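PDB 2QG7: ethanolamine kinase Pv091845 from Plasmodium vivax, which probably phosphorylates ethanolamine, the first step in making phosphatidylethanolamine from it. Local coordinates for residues Ala259-Ile267 and Ser425-Ser433; His294-Ile302 and Asn366-Phe374. All coordinates share one frame; numbering follows the deposited sequence.

Contact 1: Ala259-Ile267 and Ser425-Ser433; sequences AKANILKLI and SLLQGMHSS
M430 is the centre of this contact, and its thioether rests on the turn that opens 259-267. SD lies 3.6 Å from A261 CA, while CE sits 3.4 Å from K260 O. The M430 side chain bends at chi2 (-58°) and again at chi3 (93°), which folds the methyl toward that carbonyl. L264 meets the sulfur from another direction, with CD1 3.9 Å from M430 SD. I263 crosses M430 at about a right angle and offers CG2 to CE.

A second apolar patch forms around L426, one helical turn earlier. Its CD1 meets I267 CD1 tip to tip at 3.8 Å. L264 CD2 slides past L426 CD1 at 4.2 Å, and I263 CG2 touches CD2 of L426.

K260 lies along the exposed side. Its methylenes run past the last turn of the helix, CD 3.3 Å from G429 O and CE 3.5 Å from S432 OG, as van der Waals contacts.

I263 also packs on I439 of the same chain and on T447 of the second subunit, and L266 makes backbone hydrogen bonds to that subunit. The arrangement is apolar packing of a turn and a short, weakly bonded helical segment on the C-terminal end of helix 413-430, beside the subunit interface.

Contact 2: His294-Ile302 and Asn366-Phe374; sequences HCDLLSSNI and NHFNEYAGF
L297 and H367 come within 5.3 Å, CA to CA, where the loop between strands 290-293 and 302-304 runs against helix 360-369. L297 is the centre of an inverse gamma turn.

One direct hydrogen bond joins the two segments. H367 ND1 donates to L297 O at 2.8 Å, nearly straight at 170°, and the acceptor lies in the ring plane. CG of H367 is anti to its backbone N (chi1 177°), which swings the imidazole across to the loop. L297 CD2 makes an off-centre CH-pi contact with the same ring, 4.3 Å from its centroid. I302 CD1 comes 3.6 Å from H367 CE1.

E370 bends at chi2 and lays OE2 3.6 Å from L298 CB. L298 CD2 also meets F374 CZ at 3.6 Å.

Water 1 ties three polar groups together. It donates to D296 OD1 (2.9 Å) and to E370 OE1, and accepts from N366 ND2 (2.8 Å). N366 OD1 is bonded to S417 OG, which should fix the amide. N301 ND2 donates to D296 O and braces the loop from within.

The loop reads HCDLLSSN, consistent with the HxDxxxxN catalytic-loop signature of choline kinase relatives. D363 holds the backbone N of H294 and C295. Helix 196-210 packs on L297 and H367 through L206 and I202, and strand 347-349 lies against L297 and I302 through F349.

From the N terminus, the chain first enters contact 1 at 259-267. It passes through helix 269-284 and strand 290-293 into 294-302, the first half of contact 2. Strands 302-304, 347-349 and 356-359 and helix 360-369 follow, and 366-374 closes this inner loop. The chain then runs through helices 384-395 and 400-410 into helix 413-430, where 425-433 closes the outer loop. Contact 2 is therefore nested inside contact 1. Their centres are 23 Å apart, and the nearest atoms about 8 Å. Contact 1 ties the turn and short helical segment at 259-267 to the end of helix 413-430, beside the second subunit. Contact 2 ties a loop between strands to helix 360-369, nearer the centre of the chain.

Contact 1: Ala259-Ile267 and Ser425-Ser433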
# COMPACT_ATOMS: atom_id res chain seq x y z
N ALA D 259 -17.59 -10.83 3.13
CA ALA D 259 -16.64 -11.91 3.39
C ALA D 259 -15.21 -11.57 2.95
O ALA D 259 -14.98 -10.77 2.02
CB ALA D 259 -17.11 -13.19 2.70
N LYS D 260 -14.26 -12.19 3.65
CA LYS D 260 -12.82 -12.04 3.35
C LYS D 260 -12.42 -12.43 1.94
O LYS D 260 -11.53 -11.81 1.38
CB LYS D 260 -11.99 -12.86 4.32
CG LYS D 260 -12.03 -12.35 5.73
CD LYS D 260 -11.20 -13.30 6.57
CE LYS D 260 -11.49 -13.14 8.04
NZ LYS D 260 -12.79 -13.83 8.33
N ALA D 261 -13.09 -13.42 1.36
CA ALA D 261 -12.80 -13.92 0.02
C ALA D 261 -13.22 -13.03 -1.16
O ALA D 261 -12.96 -13.38 -2.31
CB ALA D 261 -13.37 -15.29 -0.14
N ASN D 262 -13.87 -11.89 -0.90
CA ASN D 262 -14.35 -10.99 -1.95
C ASN D 262 -13.25 -10.31 -2.75
O ASN D 262 -13.47 -9.90 -3.89
CB ASN D 262 -15.30 -9.92 -1.39
CG ASN D 262 -16.70 -10.45 -1.13
OD1 ASN D 262 -17.30 -11.11 -1.96
ND2 ASN D 262 -17.23 -10.14 0.03
N ILE D 263 -12.06 -10.18 -2.14
CA ILE D 263 -10.84 -9.67 -2.82
C ILE D 263 -10.37 -10.60 -3.95
O ILE D 263 -9.82 -10.15 -4.95
CB ILE D 263 -9.69 -9.39 -1.79
CG1 ILE D 263 -8.53 -8.61 -2.45
CG2 ILE D 263 -9.21 -10.69 -1.08
CD1 ILE D 263 -9.00 -7.36 -3.28
N LEU D 264 -10.64 -11.89 -3.81
CA LEU D 264 -10.22 -12.85 -4.80
C LEU D 264 -11.00 -12.73 -6.09
O LEU D 264 -10.48 -13.02 -7.17
CB LEU D 264 -10.37 -14.29 -4.25
CG LEU D 264 -9.71 -14.64 -2.91
CD1 LEU D 264 -9.87 -16.11 -2.70
CD2 LEU D 264 -8.23 -14.22 -2.82
N LYS D 265 -12.25 -12.32 -5.97
CA LYS D 265 -13.17 -12.21 -7.09
C LYS D 265 -12.81 -11.07 -8.00
O LYS D 265 -13.05 -11.11 -9.17
CB LYS D 265 -14.59 -12.10 -6.57
CG LYS D 265 -14.99 -13.39 -5.81
CD LYS D 265 -16.45 -13.42 -5.39
CE LYS D 265 -16.82 -14.78 -4.76
NZ LYS D 265 -18.31 -14.78 -4.42
N LEU D 266 -12.20 -10.05 -7.44
CA LEU D 266 -11.70 -8.92 -8.22
C LEU D 266 -10.48 -9.28 -9.11
O LEU D 266 -10.15 -8.56 -10.07
CB LEU D 266 -11.38 -7.78 -7.24
CG LEU D 266 -11.03 -6.40 -7.83
CD1 LEU D 266 -12.22 -5.75 -8.61
CD2 LEU D 266 -10.57 -5.50 -6.67
N ILE D 267 -9.81 -10.40 -8.81
CA ILE D 267 -8.65 -10.86 -9.56
C ILE D 267 -9.10 -11.80 -10.65
O ILE D 267 -9.82 -12.76 -10.37
CB ILE D 267 -7.58 -11.58 -8.64
CG1 ILE D 267 -7.10 -10.66 -7.50
CG2 ILE D 267 -6.36 -11.98 -9.49
CD1 ILE D 267 -6.60 -11.42 -6.31
N SER D 425 0.20 -14.60 0.95
CA SER D 425 -0.42 -13.58 1.81
C SER D 425 -1.94 -13.52 1.70
O SER D 425 -2.64 -13.35 2.68
CB SER D 425 0.18 -12.22 1.53
OG SER D 425 -0.13 -11.38 2.63
N LEU D 426 -2.45 -13.67 0.49
CA LEU D 426 -3.89 -13.74 0.30
C LEU D 426 -4.50 -14.96 1.01
O LEU D 426 -5.58 -14.84 1.61
CB LEU D 426 -4.25 -13.72 -1.19
CG LEU D 426 -4.13 -12.38 -1.90
CD1 LEU D 426 -4.45 -12.52 -3.41
CD2 LEU D 426 -5.03 -11.27 -1.27
N LEU D 427 -3.84 -16.12 0.90
CA LEU D 427 -4.28 -17.36 1.57
C LEU D 427 -4.32 -17.23 3.06
O LEU D 427 -5.19 -17.78 3.70
CB LEU D 427 -3.35 -18.52 1.24
CG LEU D 427 -3.74 -19.58 0.22
CD1 LEU D 427 -2.53 -20.57 0.10
CD2 LEU D 427 -4.99 -20.31 0.66
N GLN D 428 -3.35 -16.53 3.61
CA GLN D 428 -3.31 -16.22 5.02
C GLN D 428 -4.41 -15.27 5.46
O GLN D 428 -4.91 -15.36 6.59
CB GLN D 428 -1.93 -15.64 5.37
CG GLN D 428 -0.80 -16.58 5.06
CD GLN D 428 -0.63 -17.66 6.10
OE1 GLN D 428 0.21 -17.54 6.99
NE2 GLN D 428 -1.42 -18.73 6.01
N GLY D 429 -4.75 -14.32 4.57
CA GLY D 429 -5.84 -13.40 4.81
C GLY D 429 -7.23 -14.02 4.81
O GLY D 429 -8.17 -13.40 5.31
N MET D 430 -7.38 -15.22 4.25
CA MET D 430 -8.65 -15.95 4.31
C MET D 430 -8.92 -16.53 5.70
O MET D 430 -10.09 -16.60 6.14
CB MET D 430 -8.71 -17.09 3.28
CG MET D 430 -8.54 -16.67 1.83
SD MET D 430 -9.71 -15.46 1.13
CE MET D 430 -8.88 -13.89 1.39
N HIS D 431 -7.84 -16.94 6.37
CA HIS D 431 -7.94 -17.60 7.69
C HIS D 431 -7.09 -16.79 8.64
O HIS D 431 -6.05 -17.25 9.14
CB HIS D 431 -7.45 -19.06 7.61
CG HIS D 431 -8.06 -19.84 6.49
ND1 HIS D 431 -9.35 -20.34 6.54
CD2 HIS D 431 -7.57 -20.19 5.27
CE1 HIS D 431 -9.62 -20.98 5.41
NE2 HIS D 431 -8.56 -20.90 4.62
N SER D 432 -7.55 -15.56 8.88
CA SER D 432 -6.71 -14.52 9.50
C SER D 432 -6.77 -14.44 11.04
O SER D 432 -7.86 -14.26 11.66
CB SER D 432 -6.98 -13.15 8.87
OG SER D 432 -8.27 -12.66 9.27
N SER D 433 -5.57 -14.57 11.63
CA SER D 433 -5.36 -14.44 13.07
C SER D 433 -3.93 -13.93 13.34
O SER D 433 -3.42 -13.02 12.66
CB SER D 433 -5.61 -15.80 13.76
OG SER D 433 -4.98 -16.88 13.01

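Contact 2: His294-Ile302 and Asn366-Phe374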
# COMPACT_ATOMS: atom_id res chain seq x y z
N HIS D 294 16.95 -20.95 1.24
CA HIS D 294 16.26 -20.50 2.45
C HIS D 294 14.77 -20.18 2.22
O HIS D 294 13.89 -20.63 2.99
CB HIS D 294 16.97 -19.32 3.06
CG HIS D 294 16.39 -18.89 4.37
ND1 HIS D 294 15.22 -18.16 4.48
CD2 HIS D 294 16.82 -19.08 5.64
CE1 HIS D 294 14.95 -17.93 5.75
NE2 HIS D 294 15.91 -18.47 6.47
N CYS D 295 14.51 -19.40 1.16
CA CYS D 295 13.14 -19.12 0.62
C CYS D 295 12.36 -17.98 1.26
O CYS D 295 11.31 -17.62 0.75
CB CYS D 295 12.27 -20.38 0.56
SG CYS D 295 12.98 -21.72 -0.36
N ASP D 296 12.89 -17.43 2.36
CA ASP D 296 12.27 -16.36 3.13
C ASP D 296 13.34 -15.46 3.73
O ASP D 296 13.39 -15.16 4.93
CB ASP D 296 11.32 -16.92 4.20
CG ASP D 296 10.37 -15.88 4.72
OD1 ASP D 296 10.12 -14.85 4.00
OD2 ASP D 296 9.90 -16.06 5.86
N LEU D 297 14.23 -15.01 2.87
CA LEU D 297 15.40 -14.31 3.35
C LEU D 297 15.14 -12.82 3.49
O LEU D 297 15.80 -11.99 2.88
CB LEU D 297 16.60 -14.63 2.47
CG LEU D 297 17.99 -14.68 3.13
CD1 LEU D 297 18.15 -15.79 4.21
CD2 LEU D 297 19.06 -14.82 2.04
N LEU D 298 14.14 -12.51 4.31
CA LEU D 298 13.88 -11.12 4.74
C LEU D 298 14.84 -10.72 5.84
O LEU D 298 15.45 -11.57 6.47
CB LEU D 298 12.41 -10.91 5.17
CG LEU D 298 11.56 -12.01 5.82
CD1 LEU D 298 11.79 -12.09 7.30
CD2 LEU D 298 10.09 -11.75 5.56
N SER D 299 14.98 -9.42 6.06
CA SER D 299 16.02 -8.87 6.93
C SER D 299 15.93 -9.30 8.38
O SER D 299 16.94 -9.43 9.04
CB SER D 299 16.06 -7.34 6.86
OG SER D 299 14.81 -6.81 7.25
N SER D 300 14.72 -9.54 8.86
CA SER D 300 14.47 -10.02 10.21
C SER D 300 14.79 -11.50 10.39
O SER D 300 14.88 -11.97 11.50
CB SER D 300 13.01 -9.71 10.63
OG SER D 300 12.10 -10.55 9.93
N ASN D 301 14.99 -12.21 9.27
CA ASN D 301 15.54 -13.58 9.27
C ASN D 301 17.07 -13.70 9.20
O ASN D 301 17.61 -14.79 9.13
CB ASN D 301 14.87 -14.39 8.16
CG ASN D 301 13.53 -14.94 8.60
OD1 ASN D 301 13.24 -14.90 9.77
ND2 ASN D 301 12.71 -15.43 7.67
N ILE D 302 17.76 -12.55 9.25
CA ILE D 302 19.21 -12.48 9.19
C ILE D 302 19.71 -11.81 10.46
O ILE D 302 19.38 -10.70 10.75
CB ILE D 302 19.69 -11.72 7.93
CG1 ILE D 302 19.10 -12.33 6.67
CG2 ILE D 302 21.21 -11.71 7.82
CD1 ILE D 302 19.18 -11.42 5.47
N ASN D 366 14.39 -13.06 -4.52
CA ASN D 366 13.50 -12.94 -3.38
C ASN D 366 14.15 -12.11 -2.28
O ASN D 366 13.50 -11.25 -1.72
CB ASN D 366 13.06 -14.30 -2.90
CG ASN D 366 12.06 -14.24 -1.73
OD1 ASN D 366 10.90 -13.84 -1.92
ND2 ASN D 366 12.51 -14.63 -0.54
N HIS D 367 15.44 -12.29 -2.04
CA HIS D 367 16.16 -11.52 -1.07
C HIS D 367 16.28 -10.06 -1.49
O HIS D 367 16.22 -9.14 -0.67
CB HIS D 367 17.56 -12.12 -0.84
CG HIS D 367 18.41 -11.32 0.11
ND1 HIS D 367 18.03 -11.08 1.42
CD2 HIS D 367 19.59 -10.69 -0.05
CE1 HIS D 367 18.94 -10.34 2.02
NE2 HIS D 367 19.90 -10.08 1.15
N PHE D 368 16.46 -9.84 -2.77
CA PHE D 368 16.56 -8.51 -3.31
C PHE D 368 15.22 -7.75 -3.27
O PHE D 368 15.20 -6.53 -3.08
CB PHE D 368 17.08 -8.58 -4.73
CG PHE D 368 18.56 -8.88 -4.82
CD1 PHE D 368 19.41 -8.67 -3.71
CD2 PHE D 368 19.13 -9.32 -6.01
CE1 PHE D 368 20.78 -8.94 -3.80
CE2 PHE D 368 20.51 -9.56 -6.11
CZ PHE D 368 21.32 -9.37 -5.02
N ASN D 369 14.12 -8.47 -3.43
CA ASN D 369 12.82 -7.87 -3.18
C ASN D 369 12.64 -7.38 -1.75
O ASN D 369 11.86 -6.48 -1.52
CB ASN D 369 11.65 -8.78 -3.59
CG ASN D 369 11.32 -8.67 -5.05
OD1 ASN D 369 11.46 -7.60 -5.65
ND2 ASN D 369 10.83 -9.76 -5.63
N GLU D 370 13.34 -7.98 -0.80
CA GLU D 370 13.12 -7.71 0.61
C GLU D 370 13.88 -6.49 1.07
O GLU D 370 13.90 -6.17 2.22
CB GLU D 370 13.48 -8.97 1.44
CG GLU D 370 12.56 -10.22 1.23
CD GLU D 370 11.07 -9.98 1.65
OE1 GLU D 370 10.15 -10.71 1.15
OE2 GLU D 370 10.79 -9.08 2.50
N TYR D 371 14.55 -5.82 0.17
CA TYR D 371 15.24 -4.58 0.43
C TYR D 371 14.16 -3.51 0.63
O TYR D 371 14.38 -2.50 1.36
CB TYR D 371 16.10 -4.22 -0.80
CG TYR D 371 17.50 -4.84 -0.86
CD1 TYR D 371 17.73 -6.18 -0.48
CD2 TYR D 371 18.58 -4.11 -1.37
CE1 TYR D 371 19.00 -6.74 -0.56
CE2 TYR D 371 19.86 -4.66 -1.46
CZ TYR D 371 20.06 -5.97 -1.05
OH TYR D 371 21.34 -6.52 -1.12
N ALA D 372 13.04 -3.71 -0.07
CA ALA D 372 11.82 -2.89 0.03
C ALA D 372 11.13 -3.00 1.39
O ALA D 372 10.40 -2.09 1.78
CB ALA D 372 10.85 -3.25 -1.08
N GLY D 373 11.33 -4.13 2.08
CA GLY D 373 10.68 -4.39 3.36
C GLY D 373 9.20 -4.72 3.16
O GLY D 373 8.72 -4.90 2.03
N PHE D 374 8.48 -4.85 4.28
CA PHE D 374 7.03 -5.11 4.23
C PHE D 374 6.25 -3.91 3.71
O PHE D 374 5.13 -4.03 3.29
CB PHE D 374 6.50 -5.53 5.61
CG PHE D 374 6.81 -6.96 5.96
CD1 PHE D 374 6.28 -8.00 5.20
CD2 PHE D 374 7.63 -7.27 7.05
CE1 PHE D 374 6.53 -9.33 5.54
CE2 PHE D 374 7.91 -8.60 7.37
CZ PHE D 374 7.35 -9.63 6.62
O HOH W 1 11.16 -13.48 1.62
O HOH W 2 14.90 -15.42 -0.36
O HOH W 3 13.42 -6.94 4.71